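Local atomic coordinates of glucose-6-phosphate isomerase (PDB entry 6OTU), a protein that catalyses the reversible isomerization of glucose-6-phosphate to fructose-6-phosphate, working as a dimer whose sugar-binding sites take residues from both subunits. Residues 495-498 with 499-503; 244-248 with 249-253; 380-383 with 384-387. All coordinates share one frame; numbering follows the deposited sequence.

Contact 1 of 3, residues 495-498 with 499-503. With G6Q (glucose-6-phosphate), chain E.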
loop_
_atom_site.group_PDB
_atom_site.type_symbol
_atom_site.label_atom_id
_atom_site.label_comp_id
_atom_site.label_asym_id
_atom_site.label_seq_id
_atom_site.Cartn_x
_atom_site.Cartn_y
_atom_site.Cartn_z
ATOM N N GLU A 495 -8.686 3.328 20.672
ATOM C CA GLU A 495 -7.967 4.141 21.643
ATOM C C GLU A 495 -6.576 4.537 21.151
ATOM O O GLU A 495 -6.035 5.548 21.617
ATOM C CB GLU A 495 -7.889 3.398 22.969
ATOM C CG GLU A 495 -9.226 3.353 23.692
ATOM C CD GLU A 495 -9.770 4.742 24.028
ATOM O OE1 GLU A 495 -8.972 5.635 24.419
ATOM O OE2 GLU A 495 -10.998 4.941 23.882
ATOM N N GLY A 496 -5.989 3.772 20.222
ATOM C CA GLY A 496 -4.733 4.190 19.607
ATOM C C GLY A 496 -4.881 5.440 18.757
ATOM O O GLY A 496 -3.995 6.301 18.747
ATOM N N VAL A 497 -6.010 5.569 18.049
ATOM C CA VAL A 497 -6.262 6.752 17.226
ATOM C C VAL A 497 -6.649 7.950 18.092
ATOM O O VAL A 497 -6.258 9.086 17.803
ATOM C CB VAL A 497 -7.336 6.446 16.172
ATOM C CG1 VAL A 497 -7.689 7.719 15.387
ATOM C CG2 VAL A 497 -6.859 5.346 15.233
ATOM N N SER A 498 -7.434 7.728 19.156
ATOM C CA SER A 498 -7.663 8.791 20.136
ATOM C C SER A 498 -6.343 9.331 20.676
ATOM O O SER A 498 -6.183 10.544 20.848
ATOM C CB SER A 498 -8.525 8.305 21.307
ATOM O OG SER A 498 -9.701 7.620 20.887
ATOM N N LEU A 499 -5.387 8.439 20.953
ATOM C CA LEU A 499 -4.080 8.867 21.438
ATOM C C LEU A 499 -3.362 9.728 20.403
ATOM O O LEU A 499 -2.726 10.736 20.746
ATOM C CB LEU A 499 -3.244 7.642 21.793
ATOM C CG LEU A 499 -1.774 7.981 21.976
ATOM C CD1 LEU A 499 -1.610 8.769 23.261
ATOM C CD2 LEU A 499 -0.952 6.716 21.974
ATOM N N GLY A 500 -3.453 9.345 19.129
ATOM C CA GLY A 500 -2.865 10.167 18.084
ATOM C C GLY A 500 -3.428 11.577 18.078
ATOM O O GLY A 500 -2.683 12.561 18.017
ATOM N N LYS A 501 -4.756 11.696 18.155
ATOM C CA LYS A 501 -5.356 13.021 18.200
ATOM C C LYS A 501 -4.953 13.772 19.462
ATOM O O LYS A 501 -4.765 14.995 19.420
ATOM C CB LYS A 501 -6.875 12.919 18.095
ATOM C CG LYS A 501 -7.341 12.171 16.858
ATOM C CD LYS A 501 -8.814 12.380 16.647
ATOM C CE LYS A 501 -9.246 11.695 15.397
ATOM N NZ LYS A 501 -10.619 12.106 15.013
ATOM N N GLU A 502 -4.770 13.065 20.578
ATOM C CA GLU A 502 -4.330 13.746 21.795
ATOM C C GLU A 502 -2.884 14.232 21.675
ATOM O O GLU A 502 -2.568 15.345 22.102
ATOM C CB GLU A 502 -4.497 12.833 23.004
ATOM C CG GLU A 502 -3.851 13.391 24.248
ATOM C CD GLU A 502 -3.753 12.385 25.376
ATOM O OE1 GLU A 502 -4.504 11.378 25.359
ATOM O OE2 GLU A 502 -2.925 12.618 26.289
ATOM N N LEU A 503 -1.995 13.419 21.100
ATOM C CA LEU A 503 -0.634 13.881 20.815
ATOM C C LEU A 503 -0.639 15.126 19.933
ATOM O O LEU A 503 0.182 16.035 20.122
ATOM C CB LEU A 503 0.175 12.771 20.131
ATOM C CG LEU A 503 0.473 11.545 21.004
ATOM C CD1 LEU A 503 1.039 10.380 20.178
ATOM C CD2 LEU A 503 1.403 11.933 22.156
HETATM C C1 G6Q E . -12.363 5.753 12.102
HETATM C C2 G6Q E . -11.297 6.433 12.967
HETATM C C3 G6Q E . -10.574 7.578 12.267
HETATM C C4 G6Q E . -11.444 8.821 12.044
HETATM C C5 G6Q E . -10.593 10.036 11.672
HETATM C C6 G6Q E . -11.431 11.226 11.269
HETATM O O1 G6Q E . -13.082 4.946 12.591
HETATM O O2 G6Q E . -11.860 6.904 14.185
HETATM O O3 G6Q E . -10.064 7.131 11.008
HETATM O O4 G6Q E . -12.387 8.582 11.003
HETATM O O5 G6Q E . -9.745 10.365 12.776
HETATM O O6 G6Q E . -12.339 11.523 12.365
HETATM P P G6Q E . -13.513 12.614 12.156
HETATM O O1P G6Q E . -14.427 12.065 11.073
HETATM O O2P G6Q E . -14.194 12.692 13.517
HETATM O O3P G6Q E . -12.843 13.912 11.754
#
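Lys501 and Val497, one helical turn apart, meet first through the backbone: the amide N of Lys501 gives a hydrogen bond to O of Val497, 3.0 Å long and, at 165° about the proton, close to straight. The lysine side chain can then be followed outward. Its CB rests between two carbonyls of the preceding turn, 3.7 Å from O of Ser498 and a little farther from O of Val497. CG stays beside the backbone N (chi1 -56°), which turns the chain back along the helix and brings CG to 3.4 Å from O of Val497. From there every torsion is extended, so the aliphatic part passes alongside the valine, with CE 4.3 Å from Val497 CG1. Beyond it, NZ reaches the glucose-6-phosphate, which is bound in its open-chain form. Two weak hydrogen bonds go to the sugar phosphate, to O5 at 3.0 Å and to the bridging O6 at 3.2 Å, while Thr215 OG1 is the stronger partner of NZ. The ammonium group is thus shared between protein and substrate. Lys501 is probably an active-site residue of the enzyme. Around it the helix keeps regular i to i+4 bonding, as in Glu502 N to Ser498 O at 2.9 Å. CB of Leu499 lies 3.4 Å from O of Gly496. These are the opening turns of helix 495-511. Val497 comes close to Glu355 of helix 345-357, and the second subunit covers other parts of these turns: its His386 packs on Lys501, its Phe450 on Leu499, and its Gln390 is bonded to the amide of Gly496.

Contact 2 of 3, residues 244-248 with 249-253; sequences TSQGS and PMDDK
Thr244 lays its methyl CG2 over the backbone of Asp251, 3.7 Å from the amide N, and meets Met250 CB at 3.9 Å, the two side chains crossing obliquely. They face each other because the chain folds back through two consecutive beta turns, type II from Ser245 to Ser248 and type I from Ser248 to Asp251, at the end of strand 240-245 in the parallel sheet of the sugar isomerase (SIS) fold. Gly247 takes the positive-phi position of the first turn, a conformation that suits glycine. Ser248 joins the two turns: its O accepts the amide N of Asp251, closing the type I turn, while its OG accepts the amide of Met250 at 3.0 Å in a nearly straight bond (172°). That hydroxyl also lies 2.8 Å from Thr244 OG1 and is hydrogen-bonded to O of Ser212, so several polar groups of the turn and the phosphate-binding loop converge on it. OG1 of Thr244 is in turn bonded to the carbonyls of Ser210 and Lys211, both residues of the glucose-6-phosphate pocket, which ties this turn to the loop that holds the ligand. Met250 leads its side chain away toward Ser210 and Tyr256. The carboxylate of Asp251 is divided between two partners, OD1 going to His261 on the neighbouring strand 258-262. With CG anti to the backbone N (chi1 -174°), the other oxygen swings back over the first turn, where OD2 receives the amide N of Gly247 on its anti side at 2.9 Å, 23° out of the carboxylate plane.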
loop_
_atom_site.group_PDB
_atom_site.type_symbol
_atom_site.label_atom_id
_atom_site.label_comp_id
_atom_site.label_asym_id
_atom_site.label_seq_id
_atom_site.Cartn_x
_atom_site.Cartn_y
_atom_site.Cartn_z
ATOM N N THR A 244 -21.284 15.695 9.342
ATOM C CA THR A 244 -20.797 15.545 10.706
ATOM C C THR A 244 -21.858 14.872 11.563
ATOM O O THR A 244 -23.022 14.745 11.166
ATOM C CB THR A 244 -20.410 16.900 11.330
ATOM O OG1 THR A 244 -19.878 16.666 12.631
ATOM C CG2 THR A 244 -21.629 17.803 11.486
ATOM N N SER A 245 -21.430 14.438 12.751
ATOM C CA SER A 245 -22.338 13.896 13.752
ATOM C C SER A 245 -23.384 14.933 14.157
ATOM O O SER A 245 -23.111 16.134 14.209
ATOM C CB SER A 245 -21.548 13.448 14.985
ATOM O OG SER A 245 -22.196 12.362 15.626
ATOM N N GLN A 246 -24.596 14.463 14.448
ATOM C CA GLN A 246 -25.641 15.385 14.872
ATOM C C GLN A 246 -25.275 16.026 16.207
ATOM O O GLN A 246 -24.796 15.355 17.123
ATOM C CB GLN A 246 -26.982 14.663 14.981
ATOM C CG GLN A 246 -28.178 15.600 15.012
ATOM C CD GLN A 246 -29.398 14.998 14.335
ATOM O OE1 GLN A 246 -29.556 13.779 14.288
ATOM N NE2 GLN A 246 -30.265 15.856 13.804
ATOM N N GLY A 247 -25.494 17.334 16.314
ATOM C CA GLY A 247 -25.127 18.059 17.520
ATOM C C GLY A 247 -23.643 18.329 17.681
ATOM O O GLY A 247 -23.241 18.898 18.703
ATOM N N SER A 248 -22.822 17.922 16.713
ATOM C CA SER A 248 -21.406 18.235 16.681
ATOM C C SER A 248 -21.158 19.745 16.610
ATOM O O SER A 248 -22.036 20.513 16.212
ATOM C CB SER A 248 -20.770 17.525 15.477
ATOM O OG SER A 248 -19.709 18.275 14.933
ATOM N N PRO A 249 -19.951 20.191 16.975
ATOM C CA PRO A 249 -19.614 21.618 16.817
ATOM C C PRO A 249 -19.700 22.101 15.385
ATOM O O PRO A 249 -19.764 23.315 15.158
ATOM C CB PRO A 249 -18.174 21.705 17.342
ATOM C CG PRO A 249 -18.018 20.514 18.229
ATOM C CD PRO A 249 -18.852 19.434 17.597
ATOM N N MET A 250 -19.716 21.190 14.417
ATOM C CA MET A 250 -19.779 21.506 12.997
ATOM C C MET A 250 -21.205 21.525 12.456
ATOM O O MET A 250 -21.425 22.024 11.343
ATOM C CB MET A 250 -18.939 20.483 12.215
ATOM C CG MET A 250 -18.366 20.954 10.893
ATOM S SD MET A 250 -17.249 19.716 10.170
ATOM C CE MET A 250 -15.758 20.129 11.060
ATOM N N ASP A 251 -22.167 21.002 13.220
ATOM C CA ASP A 251 -23.557 20.878 12.808
ATOM C C ASP A 251 -24.206 22.259 12.830
ATOM O O ASP A 251 -24.975 22.587 13.741
ATOM C CB ASP A 251 -24.255 19.878 13.736
ATOM C CG ASP A 251 -25.661 19.552 13.312
ATOM O OD1 ASP A 251 -26.025 19.828 12.151
ATOM O OD2 ASP A 251 -26.406 19.011 14.160
ATOM N N ASP A 252 -23.901 23.074 11.817
ATOM C CA ASP A 252 -24.061 24.529 11.903
ATOM C C ASP A 252 -24.519 25.057 10.545
ATOM O O ASP A 252 -23.692 25.301 9.659
ATOM C CB ASP A 252 -22.735 25.151 12.334
ATOM C CG ASP A 252 -22.857 26.603 12.723
ATOM O OD1 ASP A 252 -23.934 27.218 12.524
ATOM O OD2 ASP A 252 -21.848 27.129 13.238
ATOM N N LYS A 253 -25.830 25.245 10.381
ATOM C CA LYS A 253 -26.350 25.647 9.072
ATOM C C LYS A 253 -26.071 27.113 8.742
ATOM O O LYS A 253 -26.268 27.525 7.593
ATOM C CB LYS A 253 -27.849 25.373 8.990
ATOM C CG LYS A 253 -28.182 23.945 8.603
ATOM C CD LYS A 253 -28.049 23.733 7.093
ATOM C CE LYS A 253 -29.412 23.758 6.423
ATOM N NZ LYS A 253 -30.327 22.779 7.085
#

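Contact 3 of 3, residues 380-383 with 384-387. With G6Q (glucose-6-phosphate), chain B.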
loop_
_atom_site.group_PDB
_atom_site.type_symbol
_atom_site.label_atom_id
_atom_site.label_comp_id
_atom_site.label_asym_id
_atom_site.label_seq_id
_atom_site.Cartn_x
_atom_site.Cartn_y
_atom_site.Cartn_z
ATOM N N VAL A 380 -2.571 -4.159 -6.828
ATOM C CA VAL A 380 -3.375 -4.752 -7.897
ATOM C C VAL A 380 -2.544 -5.731 -8.726
ATOM O O VAL A 380 -1.315 -5.667 -8.793
ATOM C CB VAL A 380 -4.029 -3.679 -8.803
ATOM C CG1 VAL A 380 -4.888 -2.690 -7.992
ATOM C CG2 VAL A 380 -2.986 -2.964 -9.641
ATOM N N GLY A 381 -3.247 -6.660 -9.372
ATOM C CA GLY A 381 -2.690 -7.461 -10.442
ATOM C C GLY A 381 -3.159 -6.922 -11.782
ATOM O O GLY A 381 -4.215 -6.296 -11.868
ATOM N N THR A 382 -2.382 -7.183 -12.840
ATOM C CA THR A 382 -1.180 -8.028 -12.813
ATOM C C THR A 382 0.117 -7.346 -12.305
ATOM O O THR A 382 1.163 -8.005 -12.258
ATOM C CB THR A 382 -0.832 -8.565 -14.230
ATOM O OG1 THR A 382 -0.682 -7.461 -15.138
ATOM C CG2 THR A 382 -1.879 -9.562 -14.778
ATOM N N ASN A 383 0.084 -6.046 -11.972
ATOM C CA ASN A 383 1.330 -5.372 -11.571
ATOM C C ASN A 383 2.070 -6.154 -10.491
ATOM O O ASN A 383 3.292 -6.313 -10.563
ATOM C CB ASN A 383 1.068 -3.951 -11.070
ATOM C CG ASN A 383 0.333 -3.101 -12.072
ATOM O OD1 ASN A 383 -0.762 -3.445 -12.489
ATOM N ND2 ASN A 383 0.919 -1.967 -12.444
ATOM N N CYS A 384 1.338 -6.676 -9.501
ATOM C CA CYS A 384 1.954 -7.384 -8.377
ATOM C C CYS A 384 2.812 -8.566 -8.833
ATOM O O CYS A 384 3.811 -8.891 -8.178
ATOM C CB CYS A 384 0.879 -7.871 -7.398
ATOM S SG CYS A 384 -0.302 -9.042 -8.152
ATOM N N GLN A 385 2.444 -9.223 -9.939
ATOM C CA GLN A 385 3.243 -10.335 -10.471
ATOM C C GLN A 385 4.668 -9.922 -10.852
ATOM O O GLN A 385 5.558 -10.780 -10.923
ATOM C CB GLN A 385 2.553 -10.951 -11.704
ATOM C CG GLN A 385 1.073 -11.244 -11.499
ATOM C CD GLN A 385 0.366 -11.725 -12.743
ATOM O OE1 GLN A 385 -0.784 -12.173 -12.684
ATOM N NE2 GLN A 385 1.042 -11.631 -13.887
ATOM N N HIS A 386 4.908 -8.638 -11.104
ATOM C CA HIS A 386 6.219 -8.170 -11.525
ATOM C C HIS A 386 7.039 -7.614 -10.376
ATOM O O HIS A 386 8.166 -7.147 -10.600
ATOM C CB HIS A 386 6.080 -7.102 -12.618
ATOM C CG HIS A 386 5.266 -7.548 -13.792
ATOM N ND1 HIS A 386 5.835 -7.922 -14.991
ATOM C CD2 HIS A 386 3.928 -7.704 -13.943
ATOM C CE1 HIS A 386 4.883 -8.279 -15.836
ATOM N NE2 HIS A 386 3.719 -8.174 -15.220
ATOM N N SER A 387 6.514 -7.657 -9.156
ATOM C CA SER A 387 7.206 -7.014 -8.047
ATOM C C SER A 387 7.281 -7.941 -6.842
ATOM O O SER A 387 8.108 -8.863 -6.829
ATOM C CB SER A 387 6.536 -5.678 -7.689
ATOM O OG SER A 387 5.284 -5.864 -7.070
HETATM C C1 G6Q B . 12.280 -5.558 -12.277
HETATM C C2 G6Q B . 11.450 -6.790 -12.647
HETATM C C3 G6Q B . 10.097 -6.459 -13.268
HETATM C C4 G6Q B . 10.188 -5.873 -14.682
HETATM C C5 G6Q B . 8.827 -5.891 -15.380
HETATM C C6 G6Q B . 8.844 -5.157 -16.699
HETATM O O1 G6Q B . 13.402 -5.698 -11.919
HETATM O O2 G6Q B . 12.175 -7.645 -13.523
HETATM O O3 G6Q B . 9.389 -5.546 -12.426
HETATM O O4 G6Q B . 10.660 -4.529 -14.629
HETATM O O5 G6Q B . 8.418 -7.250 -15.563
HETATM O O6 G6Q B . 9.880 -5.754 -17.527
HETATM P P G6Q B . 10.290 -5.050 -18.923
HETATM O O1P G6Q B . 10.856 -3.684 -18.571
HETATM O O2P G6Q B . 11.337 -5.984 -19.517
HETATM O O3P G6Q B . 9.030 -4.963 -19.760
#
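Val380 and Cys384 begin the turn: the valine O accepts the cysteine amide N at 2.9 Å. Gly381 follows, its CA 3.7 Å from Cys384 SG, and the peptide leading on to Thr382 is cis. Thr382 meets both Gln385 and His386. Its O takes the amide of Gln385 and also lies 3.3 Å from His386 CD2, at the ring edge, while CG2 touches Gln385 OE1 at 3.5 Å. Next, Asn383 O receives the amide N of His386 at 2.9 Å. A chi1 of -54° keeps CG of His386 beside the backbone N, which leaves the ring edge against the carbonyls of Thr382 and Asn383 with ND1 facing the glucose-6-phosphate. There ND1 and sugar O5 share a 2.7 Å hydrogen bond near the ring plane, and the sugar O3 gives another to the main-chain O of His386. Glu217 of the second subunit, bonded to NE2 and to Thr382 OG1, fixes the ring's far side. This short 3-10 turn, carrying the histidine that is probably part of the active site, lies between strand 375-377 and helix 389-394, with Gln385 OE1 hydrogen-bonded to Tyr338 OH and NE2 to Asn429 OD1 on helix 422-439.

Along the chain the order is contact 2, contact 3, contact 1. Contact 2 leaves strand 240-245 of the five-stranded parallel sheet, contact 3 follows strand 375-377, outermost in the mixed sheet within this chain, and contact 1 opens helix 495-511. Contacts 1 and 2 have centres about 22 Å apart, whereas the centre of contact 3 lies about 35 Å from that of contact 1 and about 43 Å from that of contact 2, across the chain's centre from the latter. Contacts 1 and 3 of one chain therefore serve different sugars: each site combines the lysine region of one subunit with the histidine turn of its partner, so a complete active site requires the dimer.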